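Local atomic coordinates of uncharacterized ACR, COG1565 superfamily (Burkholderia thailandensis, PDB entry 4F3N), a protein that probably acts as an S-adenosylmethionine-dependent methyltransferase, possibly one that symmetrically dimethylates protein arginines, although its true substrate remains unestablished. Residues R80-V85 with Q335-H340; M403-K408 with G426-T431; R230-R235 with E268-E273. One frame throughout, in Å; residues are numbered along the deposited sequence.

Interaction 1: residues R80-V85 with Q335-H340; sequences RYMERV and QDITAH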
loop_
_atom_site.group_PDB
_atom_site.type_symbol
_atom_site.label_atom_id
_atom_site.label_comp_id
_atom_site.label_asym_id
_atom_site.label_seq_id
_atom_site.Cartn_x
_atom_site.Cartn_y
_atom_site.Cartn_z
ATOM N N ARG A 80 0.188 2.460 17.238
ATOM C CA ARG A 80 1.520 2.691 17.815
ATOM C C ARG A 80 2.306 1.357 17.819
ATOM O O ARG A 80 3.488 1.307 17.491
ATOM C CB ARG A 80 1.387 3.251 19.210
ATOM C CG ARG A 80 2.728 3.436 19.910
ATOM C CD ARG A 80 3.679 4.372 19.187
ATOM N NE ARG A 80 4.876 4.500 20.007
ATOM C CZ ARG A 80 5.984 5.106 19.617
ATOM N NH1 ARG A 80 6.074 5.678 18.408
ATOM N NH2 ARG A 80 7.019 5.111 20.439
ATOM N N TYR A 81 1.626 0.295 18.247
ATOM C CA TYR A 81 2.179 -1.040 18.187
ATOM C C TYR A 81 2.640 -1.371 16.773
ATOM O O TYR A 81 3.789 -1.793 16.544
ATOM C CB TYR A 81 1.157 -2.082 18.709
ATOM C CG TYR A 81 1.662 -3.483 18.571
ATOM C CD1 TYR A 81 2.450 -4.050 19.554
ATOM C CD2 TYR A 81 1.378 -4.239 17.433
ATOM C CE1 TYR A 81 2.948 -5.360 19.418
ATOM C CE2 TYR A 81 1.890 -5.499 17.274
ATOM C CZ TYR A 81 2.697 -6.049 18.239
ATOM O OH TYR A 81 3.203 -7.332 18.066
ATOM N N MET A 82 1.739 -1.176 15.817
ATOM C CA MET A 82 2.024 -1.525 14.446
ATOM C C MET A 82 3.162 -0.653 13.910
ATOM O O MET A 82 4.053 -1.127 13.217
ATOM C CB MET A 82 0.772 -1.319 13.592
ATOM C CG MET A 82 0.889 -1.877 12.202
ATOM S SD MET A 82 -0.714 -1.756 11.413
ATOM C CE MET A 82 -0.217 -1.730 9.699
ATOM N N GLU A 83 3.144 0.624 14.265
ATOM C CA GLU A 83 4.235 1.520 13.799
ATOM C C GLU A 83 5.586 0.992 14.253
ATOM O O GLU A 83 6.568 0.940 13.470
ATOM C CB GLU A 83 4.040 2.936 14.294
ATOM C CG GLU A 83 5.220 3.884 13.985
ATOM C CD GLU A 83 5.076 5.220 14.687
ATOM O OE1 GLU A 83 4.064 5.438 15.399
ATOM O OE2 GLU A 83 6.014 6.048 14.586
ATOM N N ARG A 84 5.670 0.598 15.518
ATOM C CA ARG A 84 6.943 0.181 16.049
ATOM C C ARG A 84 7.425 -1.189 15.520
ATOM O O ARG A 84 8.608 -1.340 15.163
ATOM C CB ARG A 84 6.908 0.232 17.596
ATOM C CG ARG A 84 6.857 1.640 18.163
ATOM C CD ARG A 84 8.014 2.504 17.684
ATOM N NE ARG A 84 9.296 2.080 18.246
ATOM C CZ ARG A 84 10.469 2.661 17.962
ATOM N NH1 ARG A 84 11.591 2.224 18.523
ATOM N NH2 ARG A 84 10.528 3.667 17.101
ATOM N N VAL A 85 6.535 -2.175 15.428
ATOM C CA VAL A 85 6.974 -3.508 15.003
ATOM C C VAL A 85 7.329 -3.520 13.520
ATOM O O VAL A 85 8.195 -4.305 13.076
ATOM C CB VAL A 85 5.989 -4.642 15.350
ATOM C CG1 VAL A 85 5.693 -4.668 16.852
ATOM C CG2 VAL A 85 4.721 -4.533 14.522
ATOM N N GLN A 335 7.451 -10.501 11.106
ATOM C CA GLN A 335 6.340 -10.696 10.224
ATOM C C GLN A 335 5.757 -9.345 9.782
ATOM O O GLN A 335 5.937 -8.322 10.459
ATOM C CB GLN A 335 5.256 -11.578 10.886
ATOM C CG GLN A 335 4.575 -10.939 12.100
ATOM C CD GLN A 335 3.330 -11.686 12.535
ATOM O OE1 GLN A 335 3.131 -12.872 12.210
ATOM N NE2 GLN A 335 2.461 -11.002 13.297
ATOM N N ASP A 336 5.069 -9.395 8.646
ATOM C CA ASP A 336 4.340 -8.268 8.057
ATOM C C ASP A 336 2.999 -8.157 8.780
ATOM O O ASP A 336 2.462 -9.149 9.233
ATOM C CB ASP A 336 4.061 -8.632 6.580
ATOM C CG ASP A 336 3.730 -7.473 5.729
ATOM O OD1 ASP A 336 3.668 -6.334 6.234
ATOM O OD2 ASP A 336 3.536 -7.730 4.515
ATOM N N ILE A 337 2.463 -6.943 8.860
ATOM C CA ILE A 337 1.105 -6.708 9.338
ATOM C C ILE A 337 0.485 -5.730 8.338
ATOM O O ILE A 337 1.074 -4.674 8.065
ATOM C CB ILE A 337 1.042 -6.062 10.752
ATOM C CG1 ILE A 337 1.820 -6.911 11.800
ATOM C CG2 ILE A 337 -0.434 -5.908 11.159
ATOM C CD1 ILE A 337 2.012 -6.237 13.161
ATOM N N THR A 338 -0.643 -6.094 7.724
ATOM C CA THR A 338 -1.264 -5.203 6.744
ATOM C C THR A 338 -2.754 -5.141 7.015
ATOM O O THR A 338 -3.310 -5.965 7.689
ATOM C CB THR A 338 -1.079 -5.685 5.268
ATOM O OG1 THR A 338 -1.676 -6.975 5.103
ATOM C CG2 THR A 338 0.386 -5.759 4.889
ATOM N N ALA A 339 -3.395 -4.134 6.469
ATOM C CA ALA A 339 -4.837 -4.068 6.464
ATOM C C ALA A 339 -5.221 -3.703 5.051
ATOM O O ALA A 339 -4.455 -3.070 4.366
ATOM C CB ALA A 339 -5.332 -2.986 7.392
ATOM N N HIS A 340 -6.407 -4.072 4.619
ATOM C CA HIS A 340 -6.891 -3.621 3.306
ATOM C C HIS A 340 -7.158 -2.141 3.341
ATOM O O HIS A 340 -7.255 -1.533 4.410
ATOM C CB HIS A 340 -8.161 -4.354 2.962
ATOM C CG HIS A 340 -7.971 -5.791 2.562
ATOM N ND1 HIS A 340 -7.056 -6.645 3.158
ATOM C CD2 HIS A 340 -8.629 -6.538 1.603
ATOM C CE1 HIS A 340 -7.132 -7.848 2.564
ATOM N NE2 HIS A 340 -8.099 -7.794 1.626
#

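Interaction 2: residues M403-K408 with G426-T431; sequences MGELFK and GDRSHT. With SO4 (sulfate ion), chain C.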
loop_
_atom_site.group_PDB
_atom_site.type_symbol
_atom_site.label_atom_id
_atom_site.label_comp_id
_atom_site.label_asym_id
_atom_site.label_seq_id
_atom_site.Cartn_x
_atom_site.Cartn_y
_atom_site.Cartn_z
ATOM N N MET A 403 -5.621 -11.544 -8.397
ATOM C CA MET A 403 -5.475 -10.171 -7.940
ATOM C C MET A 403 -6.459 -9.213 -8.586
ATOM O O MET A 403 -6.570 -8.092 -8.171
ATOM C CB MET A 403 -4.075 -9.659 -8.286
ATOM C CG MET A 403 -2.954 -10.508 -7.700
ATOM S SD MET A 403 -1.299 -9.956 -8.185
ATOM C CE MET A 403 -0.923 -8.589 -7.094
ATOM N N GLY A 404 -7.135 -9.635 -9.644
ATOM C CA GLY A 404 -7.770 -8.664 -10.533
ATOM C C GLY A 404 -8.876 -7.832 -9.962
ATOM O O GLY A 404 -9.057 -6.637 -10.339
ATOM N N GLU A 405 -9.694 -8.459 -9.113
ATOM C CA GLU A 405 -10.806 -7.757 -8.484
ATOM C C GLU A 405 -10.443 -7.156 -7.127
ATOM O O GLU A 405 -10.851 -6.042 -6.831
ATOM C CB GLU A 405 -12.033 -8.659 -8.361
ATOM C CG GLU A 405 -13.211 -8.049 -7.631
ATOM C CD GLU A 405 -13.811 -6.806 -8.246
ATOM O OE1 GLU A 405 -13.799 -6.695 -9.506
ATOM O OE2 GLU A 405 -14.294 -5.925 -7.451
ATOM N N LEU A 406 -9.740 -7.935 -6.304
ATOM C CA LEU A 406 -9.377 -7.516 -4.972
ATOM C C LEU A 406 -8.498 -6.258 -5.010
ATOM O O LEU A 406 -8.707 -5.343 -4.209
ATOM C CB LEU A 406 -8.598 -8.629 -4.269
ATOM C CG LEU A 406 -8.131 -8.227 -2.899
ATOM C CD1 LEU A 406 -9.248 -7.838 -1.929
ATOM C CD2 LEU A 406 -7.271 -9.393 -2.434
ATOM N N PHE A 407 -7.524 -6.228 -5.915
ATOM C CA PHE A 407 -6.673 -5.055 -6.074
ATOM C C PHE A 407 -7.420 -3.978 -6.866
ATOM O O PHE A 407 -8.175 -4.318 -7.781
ATOM C CB PHE A 407 -5.397 -5.427 -6.782
ATOM C CG PHE A 407 -4.361 -6.076 -5.864
ATOM C CD1 PHE A 407 -4.615 -7.325 -5.272
ATOM C CD2 PHE A 407 -3.143 -5.440 -5.591
ATOM C CE1 PHE A 407 -3.685 -7.912 -4.463
ATOM C CE2 PHE A 407 -2.219 -6.032 -4.747
ATOM C CZ PHE A 407 -2.504 -7.254 -4.163
ATOM N N LYS A 408 -7.245 -2.718 -6.451
ATOM C CA LYS A 408 -7.897 -1.561 -7.040
ATOM C C LYS A 408 -6.831 -0.557 -7.401
ATOM O O LYS A 408 -5.714 -0.587 -6.870
ATOM C CB LYS A 408 -8.887 -0.878 -6.076
ATOM C CG LYS A 408 -9.857 -1.821 -5.365
ATOM C CD LYS A 408 -10.815 -2.507 -6.357
ATOM C CE LYS A 408 -11.969 -3.229 -5.632
ATOM N NZ LYS A 408 -11.513 -4.429 -4.853
ATOM N N GLY A 426 -15.548 1.266 -17.569
ATOM C CA GLY A 426 -15.769 0.522 -16.333
ATOM C C GLY A 426 -15.294 1.255 -15.102
ATOM O O GLY A 426 -14.959 0.616 -14.094
ATOM N N ASP A 427 -15.183 2.584 -15.177
ATOM C CA ASP A 427 -14.825 3.345 -13.960
ATOM C C ASP A 427 -15.886 3.176 -12.848
ATOM O O ASP A 427 -17.093 3.077 -13.119
ATOM C CB ASP A 427 -14.574 4.794 -14.305
ATOM C CG ASP A 427 -14.041 5.570 -13.141
ATOM O OD1 ASP A 427 -12.800 5.660 -13.002
ATOM O OD2 ASP A 427 -14.874 6.052 -12.383
ATOM N N ARG A 428 -15.428 3.096 -11.593
ATOM C CA ARG A 428 -16.286 2.807 -10.463
ATOM C C ARG A 428 -16.412 3.964 -9.457
ATOM O O ARG A 428 -16.847 3.729 -8.349
ATOM C CB ARG A 428 -15.783 1.597 -9.716
ATOM C CG ARG A 428 -15.656 0.357 -10.556
ATOM C CD ARG A 428 -15.194 -0.781 -9.707
ATOM N NE ARG A 428 -15.109 -2.026 -10.465
ATOM C CZ ARG A 428 -14.840 -3.212 -9.913
ATOM N NH1 ARG A 428 -14.518 -3.312 -8.651
ATOM N NH2 ARG A 428 -14.825 -4.308 -10.650
ATOM N N SER A 429 -16.000 5.167 -9.852
ATOM C CA SER A 429 -15.904 6.322 -8.952
ATOM C C SER A 429 -17.238 6.609 -8.286
ATOM O O SER A 429 -17.285 7.050 -7.140
ATOM C CB SER A 429 -15.405 7.569 -9.680
ATOM O OG SER A 429 -14.071 7.470 -10.139
ATOM N N HIS A 430 -18.325 6.309 -8.995
ATOM C CA HIS A 430 -19.662 6.579 -8.502
ATOM C C HIS A 430 -20.068 5.707 -7.334
ATOM O O HIS A 430 -21.006 6.061 -6.597
ATOM C CB HIS A 430 -20.667 6.522 -9.665
ATOM C CG HIS A 430 -20.614 5.230 -10.443
ATOM N ND1 HIS A 430 -19.546 4.885 -11.230
ATOM C CD2 HIS A 430 -21.524 4.157 -10.513
ATOM C CE1 HIS A 430 -19.785 3.668 -11.781
ATOM N NE2 HIS A 430 -20.992 3.228 -11.339
ATOM N N THR A 431 -19.348 4.591 -7.108
ATOM C CA THR A 431 -19.562 3.710 -5.977
ATOM C C THR A 431 -18.793 4.077 -4.689
ATOM O O THR A 431 -18.939 3.429 -3.657
ATOM C CB THR A 431 -19.238 2.254 -6.373
ATOM O OG1 THR A 431 -17.813 2.073 -6.486
ATOM C CG2 THR A 431 -19.904 1.929 -7.744
HETATM S S SO4 C . -18.657 2.063 -18.879
HETATM O O1 SO4 C . -18.692 1.920 -17.400
HETATM O O2 SO4 C . -19.859 1.385 -19.434
HETATM O O3 SO4 C . -18.624 3.501 -19.220
HETATM O O4 SO4 C . -17.472 1.395 -19.453
#

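Interaction 3: residues R230-R235 with E268-E273; sequences RGWCER and EGYVTE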
loop_
_atom_site.group_PDB
_atom_site.type_symbol
_atom_site.label_atom_id
_atom_site.label_comp_id
_atom_site.label_asym_id
_atom_site.label_seq_id
_atom_site.Cartn_x
_atom_site.Cartn_y
_atom_site.Cartn_z
ATOM N N ARG A 230 -22.203 -0.706 24.688
ATOM C CA ARG A 230 -22.170 0.713 25.055
ATOM C C ARG A 230 -21.801 1.636 23.905
ATOM O O ARG A 230 -21.820 2.858 24.078
ATOM C CB ARG A 230 -21.186 0.942 26.209
ATOM N N GLY A 231 -21.444 1.062 22.750
ATOM C CA GLY A 231 -21.033 1.807 21.580
ATOM C C GLY A 231 -19.616 1.412 21.162
ATOM O O GLY A 231 -18.986 0.523 21.787
ATOM N N TRP A 232 -19.122 2.089 20.124
ATOM C CA TRP A 232 -17.758 1.842 19.618
ATOM C C TRP A 232 -16.720 2.202 20.621
ATOM O O TRP A 232 -16.897 3.132 21.391
ATOM C CB TRP A 232 -17.513 2.624 18.361
ATOM C CG TRP A 232 -18.276 2.100 17.188
ATOM C CD1 TRP A 232 -19.488 2.554 16.691
ATOM C CD2 TRP A 232 -17.891 0.985 16.329
ATOM N NE1 TRP A 232 -19.872 1.827 15.584
ATOM C CE2 TRP A 232 -18.956 0.854 15.323
ATOM C CE3 TRP A 232 -16.815 0.094 16.299
ATOM C CZ2 TRP A 232 -18.904 -0.115 14.330
ATOM C CZ3 TRP A 232 -16.783 -0.868 15.292
ATOM C CH2 TRP A 232 -17.801 -0.975 14.340
ATOM N N CYS A 233 -15.636 1.437 20.647
ATOM C CA CYS A 233 -14.479 1.797 21.437
ATOM C C CYS A 233 -13.218 1.436 20.689
ATOM O O CYS A 233 -13.278 0.859 19.610
ATOM C CB CYS A 233 -14.492 1.091 22.753
ATOM S SG CYS A 233 -14.329 -0.661 22.578
ATOM N N GLU A 234 -12.083 1.773 21.280
ATOM C CA GLU A 234 -10.805 1.488 20.629
ATOM C C GLU A 234 -10.218 0.197 21.168
ATOM O O GLU A 234 -10.165 -0.013 22.384
ATOM C CB GLU A 234 -9.833 2.652 20.800
ATOM C CG GLU A 234 -8.530 2.399 20.043
ATOM C CD GLU A 234 -7.744 3.627 19.665
ATOM O OE1 GLU A 234 -7.998 4.738 20.212
ATOM O OE2 GLU A 234 -6.868 3.465 18.783
ATOM N N ARG A 235 -9.754 -0.652 20.240
ATOM C CA ARG A 235 -9.027 -1.831 20.541
ATOM C C ARG A 235 -7.519 -1.524 20.438
ATOM O O ARG A 235 -7.004 -1.281 19.360
ATOM C CB ARG A 235 -9.425 -2.949 19.594
ATOM C CG ARG A 235 -8.667 -4.237 19.898
ATOM C CD ARG A 235 -9.336 -5.465 19.347
ATOM N NE ARG A 235 -10.583 -5.749 20.047
ATOM C CZ ARG A 235 -11.332 -6.839 19.918
ATOM N NH1 ARG A 235 -11.010 -7.832 19.093
ATOM N NH2 ARG A 235 -12.441 -6.923 20.632
ATOM N N GLU A 268 -22.966 -5.867 17.648
ATOM C CA GLU A 268 -22.070 -6.004 18.772
ATOM C C GLU A 268 -21.047 -7.070 18.426
ATOM O O GLU A 268 -21.402 -8.091 17.871
ATOM C CB GLU A 268 -22.861 -6.441 20.012
ATOM C CG GLU A 268 -22.138 -6.204 21.338
ATOM C CD GLU A 268 -21.134 -7.296 21.680
ATOM O OE1 GLU A 268 -21.312 -8.447 21.226
ATOM O OE2 GLU A 268 -20.152 -7.002 22.402
ATOM N N GLY A 269 -19.785 -6.800 18.739
ATOM C CA GLY A 269 -18.676 -7.744 18.527
ATOM C C GLY A 269 -17.835 -7.492 17.297
ATOM O O GLY A 269 -16.729 -7.996 17.220
ATOM N N TYR A 270 -18.372 -6.724 16.357
ATOM C CA TYR A 270 -17.662 -6.280 15.148
ATOM C C TYR A 270 -16.350 -5.621 15.504
ATOM O O TYR A 270 -16.277 -4.790 16.409
ATOM C CB TYR A 270 -18.548 -5.288 14.412
ATOM C CG TYR A 270 -18.279 -5.107 12.956
ATOM C CD1 TYR A 270 -19.102 -5.688 12.012
ATOM C CD2 TYR A 270 -17.230 -4.313 12.509
ATOM C CE1 TYR A 270 -18.905 -5.489 10.665
ATOM C CE2 TYR A 270 -17.029 -4.127 11.150
ATOM C CZ TYR A 270 -17.868 -4.723 10.237
ATOM O OH TYR A 270 -17.676 -4.565 8.862
ATOM N N VAL A 271 -15.309 -5.987 14.768
ATOM C CA VAL A 271 -13.983 -5.433 14.986
ATOM C C VAL A 271 -13.450 -5.070 13.612
ATOM O O VAL A 271 -13.597 -5.837 12.684
ATOM C CB VAL A 271 -13.039 -6.406 15.728
ATOM C CG1 VAL A 271 -11.655 -5.753 15.941
ATOM C CG2 VAL A 271 -13.613 -6.754 17.096
ATOM N N THR A 272 -12.898 -3.866 13.470
ATOM C CA THR A 272 -12.439 -3.409 12.166
ATOM C C THR A 272 -11.351 -2.351 12.327
ATOM O O THR A 272 -10.934 -2.013 13.448
ATOM C CB THR A 272 -13.626 -2.911 11.305
ATOM O OG1 THR A 272 -13.210 -2.834 9.937
ATOM C CG2 THR A 272 -14.179 -1.526 11.838
ATOM N N GLU A 273 -10.881 -1.828 11.205
ATOM C CA GLU A 273 -9.741 -0.917 11.189
ATOM C C GLU A 273 -10.189 0.438 10.743
ATOM O O GLU A 273 -11.088 0.542 9.893
ATOM C CB GLU A 273 -8.688 -1.372 10.169
ATOM C CG GLU A 273 -8.135 -2.750 10.364
ATOM C CD GLU A 273 -9.073 -3.825 9.861
ATOM O OE1 GLU A 273 -9.797 -3.555 8.871
ATOM O OE2 GLU A 273 -9.101 -4.926 10.451
#

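Interaction 1: residues R80-V85 with Q335-H340
Ile337, on strand 336-338, points its side chain at the flank of helix 80-85 and meets Tyr81, Met82 and Val85. The tight part is a methyl-to-methyl contact: CD1 of Ile337 lies 3.5 Å from CG2 of Val85, closer than usual for two carbons, and the two side chains cross at about a right angle. The reach of Ile337 comes from its torsions, with CG1 turned away from its own carbonyl carbon (chi1 -56°) and CD1 extended beyond it. Ile337 CD1 also stands 4.2 Å from CE2 of Tyr81, approaching the phenol ring obliquely. Within the helix, CG1 of Val85 lies 3.6 Å above one face of the Tyr81 ring, near its rim, so the valine sends one methyl to the tyrosine and the other to the strand. Met82 makes the looser end. Its extended chain runs past Ile337 in the opposite direction: Met82 SD is 4.2 Å from Ile337 CG2, and Met82 CE 3.6 Å from Ile337 O. That carbonyl is buried without a hydrogen-bond partner in the model.

The helix side turned from the strand is quite different: Arg80, Glu83 and Arg84 are partly exposed, and Arg80 NH1 forms a long salt bridge of 3.6 Å with Glu83 OE1, while Arg80 NE pairs with Glu68 of helix 52-71. Helix and strand run closer to antiparallel than parallel, 142° between their directions, with no hydrogen bond between them. Around this contact, helix 52-71 lends Leu65 to Tyr81 and Val85, Phe245 and Phe329 meet the Tyr81 ring edge-to-face, and the phenol OH bonds to the O of Pro328. Strand 317-319 pairs with strand 336-342 and brings Cys318 against Ile337.

Interaction 2: residues M403-K408 with G426-T431
Glu405 meets Arg428 through a bend at chi2 (61°) that turns its carboxylate toward the arginine, whose own chain is extended from CG to NE and presents the guanidinium end-on. Two nitrogens grip two oxygens: Arg428 NH2 donates to Glu405 OE1 at 2.8 Å, and Arg428 NH1 to Glu405 OE2 at 2.9 Å. Both oxygens are met on their syn side and lie close to the guanidinium plane. With the two planes only 24° apart and both bonds nearly straight, this bidentate salt bridge limits the rotation of either group.

Lys408 crosses the arginine at about a right angle, Lys408 CE 4.0 Å from Arg428 NH1. Bends at chi2 and chi4 fold the lysine back: Lys408 NZ donates to Glu405 O (2.6 Å), in the carbonyl plane, and, from above its carbonyl plane, to Leu406 O (3.0 Å); Gly300 O is a further acceptor. Asp427 OD2 accepts the backbone N of Ser429, two residues on, which makes an Asx turn around Arg428; Ser429 OG donates to the same oxygen. Gly426 N donates to O4 of a sulfate ion, probably from the crystallisation liquor. Tyr360 of strand 356-362 touches both Lys408 and Arg428.

The bridge ties the C-terminal tail to the turn leading into strand 407-414. Glu405 would be expected to offset the closeness of two like charges, Lys408 NZ and Arg428 NH1, 5.0 Å apart.

Interaction 3: residues R230-R235 with E268-E273
CH2 of Trp232, at the far end of the indole, lies 3.8 Å from CD2 of Tyr270, which stands at the indole edge, near its plane. The two side chains cross obliquely. The torsion chi1 of -71° places the indole beside its own backbone N, and from there the six-membered ring extends to the other segment, with Trp232 CZ3 4.1 Å from the O of Tyr270 and 4.4 Å from CG2 of Thr272.

Arg235 and Val271 make the second half of the contact in quite another way. The arginine chain, extended at first, bends at chi3 (-69°), and its flat guanidinium is laid across the valine. CG2 of Val271 sits 3.3 Å above one face of the Arg235 guanidinium, offset toward its rim, and is 3.5 Å from Arg235 NH1. The other methyl, Val271 CG1, lies 3.8 Å from Arg235 NH1 and touches CD as well, so the valine fork supports both the guanidinium and the aliphatic part of the chain.

No hydrogen bond joins the two segments, because strand 223-228 lies between strands 231-239 and 271-274 and pairs antiparallel with both. The contact therefore reaches over the middle strand, with Trp232 touching Lys227 and Arg235 touching Leu224. Polar ends look elsewhere: Tyr270 OH bonds to the O of His308, and Arg235 NE forms a salt bridge with Asp249 of strand 245-250. Across this contact the chemistry is thus van der Waals in kind, the arginine lending a flat face to a valine while its NE pairs with Asp249.

Of the three, interaction 1 spans the longest separation along the chain, and both segments of interaction 3 fall between its halves; interaction 2 follows near the C-terminus. Interactions 1 and 3 are about 19 Å apart between centres, touching where Ala339 packs on Glu273. Strand 76-77, just before helix 78-87, pairs with strand 231-239, linking them through the antiparallel sheet. Interaction 2, at the seven-stranded sheet, has its centre about 25 Å from that of interaction 1, which it meets through His340 and Leu406, and about 28 Å from that of interaction 3. Its Phe407 touches Thr113, which binds S-adenosylhomocysteine in a structure of this protein, the ligand being absent from this chain.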